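Local atomic coordinates of lipolytic enzyme, g-d-s-l (Clostridium thermocellum, PDB entry 2W47), a protein that carries a family 6 carbohydrate-binding module, a beta-sandwich domain that holds a glycan beside a calcium ion. Residues A[14-20]-A[31-37]. Sequence-based numbering, arbitrary orientation.
Sequences IYNAILE and YVNYHNE. With CA (calcium ion), chain C; AQA (4-deoxy-beta-L-threo-hex-4-enopyranuronic acid), chain B.
Glu20 rises from its strand and leans across to Tyr31 and Asn33 of the antiparallel partner; Ile18 with Asn33 and Glu20 with Tyr31 are the ladder's hydrogen-bonded pairs. With chi1 at 74°, Glu20 CG is tucked between the backbone N and the carbonyl carbon and rests against the Tyr31 ring, 3.4 Å from CE1. The carboxylate stands nearly upright to that ring (planes 81° apart): OE1 takes the Tyr31 OH bond at 2.6 Å on its anti side, while Asn33 ND2 comes to OE2 from above the carboxylate plane at 2.9 Å. The Asn33 amide is gripped at both ends, ND2 by Glu20 and OD1 by the calcium ion at 2.2 Å; Tyr34 O, Asn36 OD1, O6B of the bound 4-deoxy-beta-L-threo-hex-4-enopyranuronic acid and three waters complete the shell.

On the other face Val32 is the bump: CG1 presses on Ala17 CB (3.7 Å), CG2 touches Leu19 CD2 and Ile14 CG2 on neighbouring sides, and Ile42 of strand 41-48 packs against it. Away from the hairpin's loop, the His35 ring lies flat over the Asn16-Ala17 peptide, with Asn16 C 3.4 Å above its centre, and Ile18 CG2 abuts its edge at CE1.

This two-stranded hairpin walls the calcium-bridged glycan pocket of a family 6 carbohydrate-binding module.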
ATOM      1  N   ILE A  14      -7.528  -5.655  -7.026  1.00  9.15           N
ATOM      2  CA  ILE A  14      -6.427  -5.130  -7.826  1.00  8.91           C
ATOM      3  C   ILE A  14      -6.866  -4.881  -9.261  1.00  8.92           C
ATOM      4  O   ILE A  14      -7.745  -5.579  -9.792  1.00  9.13           O
ATOM      5  CB  ILE A  14      -5.155  -6.020  -7.734  1.00  8.61           C
ATOM      6  CG1 ILE A  14      -5.366  -7.378  -8.417  1.00  9.61           C
ATOM      7  CG2 ILE A  14      -4.723  -6.170  -6.268  1.00  9.72           C
ATOM      8  CD1 ILE A  14      -4.165  -8.314  -8.311  1.00 10.20           C
ATOM      9  N   TYR A  15      -6.244  -3.888  -9.882  1.00  8.41           N
ATOM     10  CA  TYR A  15      -6.563  -3.495 -11.242  1.00  8.56           C
ATOM     11  C   TYR A  15      -5.262  -3.235 -11.974  1.00  8.45           C
ATOM     12  O   TYR A  15      -4.420  -2.483 -11.494  1.00  7.51           O
ATOM     13  CB  TYR A  15      -7.414  -2.230 -11.237  1.00  9.41           C
ATOM     14  CG  TYR A  15      -7.556  -1.580 -12.595  1.00 11.55           C
ATOM     15  CD1 TYR A  15      -8.407  -2.121 -13.555  1.00 12.53           C
ATOM     16  CD2 TYR A  15      -6.848  -0.423 -12.913  1.00 12.46           C
ATOM     17  CE1 TYR A  15      -8.540  -1.528 -14.809  1.00 13.88           C
ATOM     18  CE2 TYR A  15      -6.974   0.178 -14.166  1.00 13.16           C
ATOM     19  CZ  TYR A  15      -7.821  -0.381 -15.099  1.00 13.67           C
ATOM     20  OH  TYR A  15      -7.939   0.222 -16.337  1.00 15.86           O
ATOM     21  N   ASN A  16      -5.087  -3.854 -13.134  1.00  8.13           N
ATOM     22  CA  ASN A  16      -3.835  -3.734 -13.879  1.00  8.48           C
ATOM     23  C   ASN A  16      -2.618  -4.011 -12.991  1.00  8.38           C
ATOM     24  O   ASN A  16      -1.635  -3.259 -12.943  1.00  8.77           O
ATOM     25  CB  ASN A  16      -3.754  -2.392 -14.617  1.00  8.72           C
ATOM     26  CG  ASN A  16      -4.563  -2.401 -15.890  1.00 11.24           C
ATOM     27  OD1 ASN A  16      -4.925  -3.463 -16.388  1.00 14.88           O
ATOM     28  ND2 ASN A  16      -4.839  -1.225 -16.427  1.00 14.39           N
ATOM     29  N   ALA A  17      -2.744  -5.111 -12.264  1.00  8.61           N
ATOM     30  CA  ALA A  17      -1.743  -5.618 -11.352  1.00  8.27           C
ATOM     31  C   ALA A  17      -2.057  -7.103 -11.198  1.00  8.42           C
ATOM     32  O   ALA A  17      -3.188  -7.526 -11.483  1.00  9.51           O
ATOM     33  CB  ALA A  17      -1.853  -4.902 -10.019  1.00  8.79           C
ATOM     34  N   ILE A  18      -1.066  -7.878 -10.771  1.00  8.40           N
ATOM     35  CA  ILE A  18      -1.242  -9.312 -10.544  1.00  8.34           C
ATOM     36  C   ILE A  18      -0.764  -9.707  -9.156  1.00  7.56           C
ATOM     37  O   ILE A  18      -0.079  -8.931  -8.484  1.00  7.60           O
ATOM     38  CB  ILE A  18      -0.490 -10.155 -11.610  1.00  8.55           C
ATOM     39  CG1 ILE A  18       1.042 -10.031 -11.448  1.00  9.03           C
ATOM     40  CG2 ILE A  18      -0.969  -9.780 -13.014  1.00  9.78           C
ATOM     41  CD1 ILE A  18       1.876 -10.925 -12.371  1.00  9.47           C
ATOM     42  N   LEU A  19      -1.123 -10.919  -8.737  1.00  7.19           N
ATOM     43  CA  LEU A  19      -0.550 -11.548  -7.559  1.00  7.40           C
ATOM     44  C   LEU A  19       0.523 -12.502  -8.054  1.00  7.37           C
ATOM     45  O   LEU A  19       0.276 -13.313  -8.955  1.00  7.48           O
ATOM     46  CB  LEU A  19      -1.616 -12.336  -6.798  1.00  7.33           C
ATOM     47  CG  LEU A  19      -2.805 -11.529  -6.275  1.00  7.34           C
ATOM     48  CD1 LEU A  19      -3.805 -12.421  -5.551  1.00  8.37           C
ATOM     49  CD2 LEU A  19      -2.327 -10.398  -5.368  1.00  9.34           C
ATOM     50  N   GLU A  20       1.718 -12.405  -7.483  1.00  7.02           N
ATOM     51  CA  GLU A  20       2.810 -13.283  -7.892  1.00  8.22           C
ATOM     52  C   GLU A  20       3.677 -13.678  -6.708  1.00  7.60           C
ATOM     53  O   GLU A  20       3.487 -13.186  -5.584  1.00  7.94           O
ATOM     54  CB  GLU A  20       3.638 -12.662  -9.019  1.00  8.53           C
ATOM     55  CG  GLU A  20       4.531 -11.534  -8.591  1.00  9.70           C
ATOM     56  CD  GLU A  20       5.450 -11.040  -9.690  1.00  9.76           C
ATOM     57  OE1 GLU A  20       6.522 -10.509  -9.332  1.00  9.65           O
ATOM     58  OE2 GLU A  20       5.106 -11.162 -10.890  1.00 11.33           O
ATOM     59  N   TYR A  31       2.426 -11.520  -3.255  1.00  7.40           N
ATOM     60  CA  TYR A  31       2.462 -10.064  -3.215  1.00  7.17           C
ATOM     61  C   TYR A  31       1.907  -9.537  -4.536  1.00  7.18           C
ATOM     62  O   TYR A  31       1.709 -10.305  -5.489  1.00  7.86           O
ATOM     63  CB  TYR A  31       3.891  -9.566  -2.964  1.00  7.51           C
ATOM     64  CG  TYR A  31       4.876  -9.960  -4.046  1.00  7.36           C
ATOM     65  CD1 TYR A  31       5.047  -9.167  -5.187  1.00  8.16           C
ATOM     66  CD2 TYR A  31       5.640 -11.120  -3.931  1.00  6.80           C
ATOM     67  CE1 TYR A  31       5.945  -9.522  -6.189  1.00  7.62           C
ATOM     68  CE2 TYR A  31       6.554 -11.482  -4.921  1.00  8.37           C
ATOM     69  CZ  TYR A  31       6.709 -10.676  -6.040  1.00  7.46           C
ATOM     70  OH  TYR A  31       7.602 -11.040  -7.019  1.00  8.52           O
ATOM     71  N   VAL A  32       1.646  -8.233  -4.583  1.00  7.50           N
ATOM     72  CA  VAL A  32       1.147  -7.595  -5.799  1.00  7.28           C
ATOM     73  C   VAL A  32       2.287  -7.054  -6.646  1.00  7.50           C
ATOM     74  O   VAL A  32       3.168  -6.367  -6.149  1.00  7.72           O
ATOM     75  CB  VAL A  32       0.195  -6.425  -5.484  1.00  7.47           C
ATOM     76  CG1 VAL A  32      -0.383  -5.860  -6.773  1.00  8.21           C
ATOM     77  CG2 VAL A  32      -0.930  -6.875  -4.572  1.00  8.06           C
ATOM     78  N   ASN A  33       2.246  -7.368  -7.936  1.00  7.31           N
ATOM     79  CA  ASN A  33       3.128  -6.774  -8.927  1.00  7.44           C
ATOM     80  C   ASN A  33       2.267  -5.990  -9.904  1.00  7.63           C
ATOM     81  O   ASN A  33       1.459  -6.572 -10.628  1.00  7.56           O
ATOM     82  CB  ASN A  33       3.930  -7.880  -9.621  1.00  7.94           C
ATOM     83  CG  ASN A  33       4.700  -7.401 -10.838  1.00 10.18           C
ATOM     84  OD1 ASN A  33       4.828  -6.203 -11.098  1.00  9.91           O
ATOM     85  ND2 ASN A  33       5.197  -8.357 -11.615  1.00 13.67           N
ATOM     86  N   TYR A  34       2.413  -4.664  -9.884  1.00  7.46           N
ATOM     87  CA  TYR A  34       1.664  -3.778 -10.766  1.00  7.61           C
ATOM     88  C   TYR A  34       2.082  -3.995 -12.212  1.00  8.10           C
ATOM     89  O   TYR A  34       3.251  -4.250 -12.485  1.00  8.00           O
ATOM     90  CB  TYR A  34       1.978  -2.324 -10.412  1.00  7.23           C
ATOM     91  CG  TYR A  34       1.289  -1.764  -9.184  1.00  6.25           C
ATOM     92  CD1 TYR A  34       1.689  -2.123  -7.901  1.00  6.74           C
ATOM     93  CD2 TYR A  34       0.281  -0.812  -9.310  1.00  6.22           C
ATOM     94  CE1 TYR A  34       1.085  -1.582  -6.775  1.00  6.64           C
ATOM     95  CE2 TYR A  34      -0.335  -0.257  -8.189  1.00  6.81           C
ATOM     96  CZ  TYR A  34       0.068  -0.657  -6.926  1.00  6.19           C
ATOM     97  OH  TYR A  34      -0.518  -0.134  -5.793  1.00  6.55           O
ATOM     98  N   HIS A  35       1.149  -3.867 -13.154  1.00  8.85           N
ATOM     99  CA  HIS A  35       1.549  -3.722 -14.554  1.00  9.21           C
ATOM    100  C   HIS A  35       2.469  -2.515 -14.666  1.00  9.62           C
ATOM    101  O   HIS A  35       2.291  -1.520 -13.953  1.00  9.71           O
ATOM    102  CB  HIS A  35       0.338  -3.481 -15.451  1.00  9.79           C
ATOM    103  CG  HIS A  35      -0.536  -4.679 -15.653  1.00 10.45           C
ATOM    104  ND1 HIS A  35      -0.325  -5.886 -15.019  1.00 12.19           N
ATOM    105  CD2 HIS A  35      -1.648  -4.839 -16.409  1.00 11.56           C
ATOM    106  CE1 HIS A  35      -1.261  -6.744 -15.391  1.00 12.56           C
ATOM    107  NE2 HIS A  35      -2.081  -6.128 -16.226  1.00 12.84           N
ATOM    108  N   ASN A  36       3.445  -2.597 -15.562  1.00  9.44           N
ATOM    109  CA  ASN A  36       4.348  -1.476 -15.758  1.00 10.78           C
ATOM    110  C   ASN A  36       3.735  -0.439 -16.685  1.00 10.61           C
ATOM    111  O   ASN A  36       4.047  -0.335 -17.881  1.00 11.12           O
ATOM    112  CB  ASN A  36       5.742  -1.966 -16.154  1.00 11.27           C
ATOM    113  CG  ASN A  36       6.451  -2.673 -14.993  1.00 14.66           C
ATOM    114  OD1 ASN A  36       5.820  -3.385 -14.198  1.00 17.98           O
ATOM    115  ND2 ASN A  36       7.747  -2.463 -14.876  1.00 18.07           N
ATOM    116  N   GLU A  37       2.799   0.298 -16.102  1.00 10.11           N
ATOM    117  CA  GLU A  37       2.026   1.320 -16.794  1.00 11.01           C
ATOM    118  C   GLU A  37       1.394   2.259 -15.777  1.00 10.12           C
ATOM    119  O   GLU A  37       1.320   1.946 -14.583  1.00 10.08           O
ATOM    120  CB  GLU A  37       0.951   0.678 -17.680  1.00 11.29           C
ATOM    121  CG  GLU A  37      -0.148  -0.057 -16.914  1.00 13.40           C
ATOM    122  CD  GLU A  37      -1.119  -0.781 -17.824  1.00 14.15           C
ATOM    123  OE1 GLU A  37      -0.687  -1.681 -18.574  1.00 19.18           O
ATOM    124  OE2 GLU A  37      -2.320  -0.452 -17.777  1.00 20.90           O
TER
HETATM  125 CA    CA C1137       5.484  -4.176 -11.773  1.00 13.23          CA
HETATM  126  O6A AQA B   2       9.529  -3.784 -12.845  1.00 15.19           O
HETATM  127  C6  AQA B   2       8.831  -4.524 -12.097  1.00 16.56           C
HETATM  128  O6B AQA B   2       7.733  -4.148 -11.613  1.00 16.51           O
HETATM  129  C5  AQA B   2       9.278  -5.746 -11.803  1.00 16.81           C
HETATM  130  O5  AQA B   2      10.570  -6.122 -12.363  1.00 18.59           O
HETATM  131  C4  AQA B   2       8.576  -6.578 -10.999  1.00 17.67           C
HETATM  132  C3  AQA B   2       8.983  -8.032 -10.862  1.00 18.65           C
HETATM  133  O3  AQA B   2       8.513  -8.599  -9.632  1.00 17.80           O
HETATM  134  C2  AQA B   2      10.504  -8.095 -10.919  1.00 19.05           C
HETATM  135  O2  AQA B   2      10.965  -9.443 -10.821  1.00 18.01           O
HETATM  136  C1  AQA B   2      10.997  -7.483 -12.227  1.00 19.93           C
HETATM  137  O   HOH W   1       5.046  -3.711  -9.289  1.00  8.79           O
HETATM  138  O   HOH W   2       6.203  -5.572 -13.535  1.00 21.64           O
HETATM  139  O   HOH W   3       5.186  -1.874 -11.738  1.00  9.87           O